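Local coordinates for protein interleukin 22 (Danio rerio, PDB 4O6K) that probably acts as a secreted helical cytokine of the interleukin-10 family, signalling through cell-surface receptors in immune defence, with this chain forming its helical part, at residues H84-E87 and Q88-N92. Sequence-based numbering, arbitrary orientation.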
loop_
_atom_site.group_PDB
_atom_site.type_symbol
_atom_site.label_atom_id
_atom_site.label_comp_id
_atom_site.label_asym_id
_atom_site.label_seq_id
_atom_site.Cartn_x
_atom_site.Cartn_y
_atom_site.Cartn_z
ATOM N N HIS A 84 -3.616 -0.119 -8.813
ATOM C CA HIS A 84 -3.757 1.123 -9.566
ATOM C C HIS A 84 -5.225 1.483 -9.762
ATOM O O HIS A 84 -5.614 2.640 -9.603
ATOM C CB HIS A 84 -3.061 1.020 -10.923
ATOM C CG HIS A 84 -3.250 2.229 -11.786
ATOM N ND1 HIS A 84 -2.820 3.485 -11.413
ATOM C CD2 HIS A 84 -3.832 2.377 -13.000
ATOM C CE1 HIS A 84 -3.125 4.352 -12.362
ATOM N NE2 HIS A 84 -3.739 3.706 -13.335
ATOM N N ARG A 85 -6.033 0.484 -10.110
ATOM C CA ARG A 85 -7.467 0.677 -10.289
ATOM C C ARG A 85 -8.120 1.182 -9.006
ATOM O O ARG A 85 -8.953 2.086 -9.039
ATOM C CB ARG A 85 -8.131 -0.623 -10.747
ATOM C CG ARG A 85 -7.721 -1.065 -12.144
ATOM C CD ARG A 85 -8.521 -2.272 -12.605
ATOM N NE ARG A 85 -8.089 -2.742 -13.918
ATOM C CZ ARG A 85 -7.258 -3.762 -14.110
ATOM N NH1 ARG A 85 -6.769 -4.428 -13.074
ATOM N NH2 ARG A 85 -6.919 -4.117 -15.342
ATOM N N VAL A 86 -7.739 0.587 -7.880
ATOM C CA VAL A 86 -8.223 1.020 -6.574
ATOM C C VAL A 86 -7.841 2.473 -6.299
ATOM O O VAL A 86 -8.688 3.289 -5.929
ATOM C CB VAL A 86 -7.670 0.130 -5.444
ATOM C CG1 VAL A 86 -8.042 0.698 -4.081
ATOM C CG2 VAL A 86 -8.178 -1.298 -5.595
ATOM N N GLU A 87 -6.561 2.781 -6.480
ATOM C CA GLU A 87 -6.035 4.125 -6.262
ATOM C C GLU A 87 -6.757 5.167 -7.114
ATOM O O GLU A 87 -7.093 6.248 -6.630
ATOM C CB GLU A 87 -4.530 4.153 -6.546
ATOM C CG GLU A 87 -3.809 5.410 -6.070
ATOM C CD GLU A 87 -3.950 6.570 -7.039
ATOM O OE1 GLU A 87 -3.902 6.326 -8.263
ATOM O OE2 GLU A 87 -4.109 7.720 -6.578
ATOM N N GLN A 88 -6.985 4.842 -8.382
ATOM C CA GLN A 88 -7.651 5.762 -9.299
ATOM C C GLN A 88 -9.075 6.086 -8.855
ATOM O O GLN A 88 -9.496 7.243 -8.907
ATOM C CB GLN A 88 -7.656 5.190 -10.717
ATOM C CG GLN A 88 -6.316 5.318 -11.423
ATOM C CD GLN A 88 -5.856 6.763 -11.531
ATOM O OE1 GLN A 88 -4.867 7.160 -10.914
ATOM N NE2 GLN A 88 -6.578 7.555 -12.314
ATOM N N GLU A 89 -9.816 5.070 -8.426
ATOM C CA GLU A 89 -11.180 5.284 -7.951
ATOM C C GLU A 89 -11.201 6.102 -6.664
ATOM O O GLU A 89 -12.030 7.001 -6.505
ATOM C CB GLU A 89 -11.897 3.957 -7.716
ATOM C CG GLU A 89 -13.342 4.131 -7.262
ATOM C CD GLU A 89 -14.122 2.833 -7.254
ATOM O OE1 GLU A 89 -13.557 1.792 -7.650
ATOM O OE2 GLU A 89 -15.307 2.856 -6.855
ATOM N N LEU A 90 -10.290 5.789 -5.746
ATOM C CA LEU A 90 -10.205 6.524 -4.490
ATOM C C LEU A 90 -9.824 7.980 -4.725
ATOM O O LEU A 90 -10.400 8.882 -4.122
ATOM C CB LEU A 90 -9.201 5.862 -3.544
ATOM C CG LEU A 90 -9.651 4.535 -2.935
ATOM C CD1 LEU A 90 -8.589 3.990 -1.999
ATOM C CD2 LEU A 90 -10.967 4.730 -2.200
ATOM N N GLN A 91 -8.868 8.204 -5.618
ATOM C CA GLN A 91 -8.412 9.554 -5.924
ATOM C C GLN A 91 -9.507 10.416 -6.555
ATOM O O GLN A 91 -9.509 11.637 -6.397
ATOM C CB GLN A 91 -7.166 9.483 -6.815
ATOM C CG GLN A 91 -6.754 10.775 -7.499
ATOM C CD GLN A 91 -5.254 10.973 -7.514
ATOM O OE1 GLN A 91 -4.555 10.608 -6.564
ATOM N NE2 GLN A 91 -4.737 11.445 -8.641
ATOM N N ASN A 92 -10.442 9.782 -7.258
ATOM C CA ASN A 92 -11.577 10.496 -7.850
ATOM C C ASN A 92 -12.509 11.088 -6.783
ATOM O O ASN A 92 -13.176 12.097 -7.015
ATOM C CB ASN A 92 -12.362 9.565 -8.773
ATOM C CG ASN A 92 -13.308 10.316 -9.691
ATOM O OD1 ASN A 92 -13.023 11.435 -10.116
ATOM N ND2 ASN A 92 -14.447 9.703 -9.992
#
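Glu87 reaches forward along its own helix, to Gln88 beside it and Gln91 one turn on. Its CB lies 3.1 Å from the backbone N of Gln88, a spacing the covalent chain itself imposes. CG stands opposite the backbone N about the first torsion (chi1 -167°), and the bend at chi2 (-82°) then swings the carboxylate forward, towards the helix's C-terminal end. CD thereby comes to 3.7 Å from Gln88 N. At the tip the two oxygens part company: OE1 turns to the Gln88 amide, 3.8 Å from its CD, while OE2 lies beside Gln91, 3.5 Å from its CB. The Gln91 side chain runs alongside Glu87, its amide plane almost perpendicular to the carboxylate. With an alanine here, both glutamine amides would probably lose the carboxylate between them and be freer to turn, and nearby Lys56 would lose a negative neighbour.

One step round, Gln88 lays its CG over a face of the His84 imidazole, a CH-pi contact 3.8 Å from the ring centroid and offset toward the rim. On another side of the helix, Val86 and Leu90 point the same way, CG1 of Val86 meeting CD1 of Leu90 at 3.9 Å. Beneath all three pairings run ordinary i to i+4 alpha-helical bonds, the shortest from Gln91 N to Glu87 O at 2.8 Å.

All this sits near the C-terminal end of helix 76-93, in the all-helical bundle of an interleukin-10-type cytokine. Glu87 and Gln91 face helix 47-62, touching Lys56 and Arg53 respectively, and Leu90 packs on Ala52 and on Cys48, which is disulfide-bonded to Cys141. Val86 rests on Pro4 and Pro6 of the N-terminal segment, and Leu90 shares Pro4, whereas His84 and Gln88 occupy the exposed side.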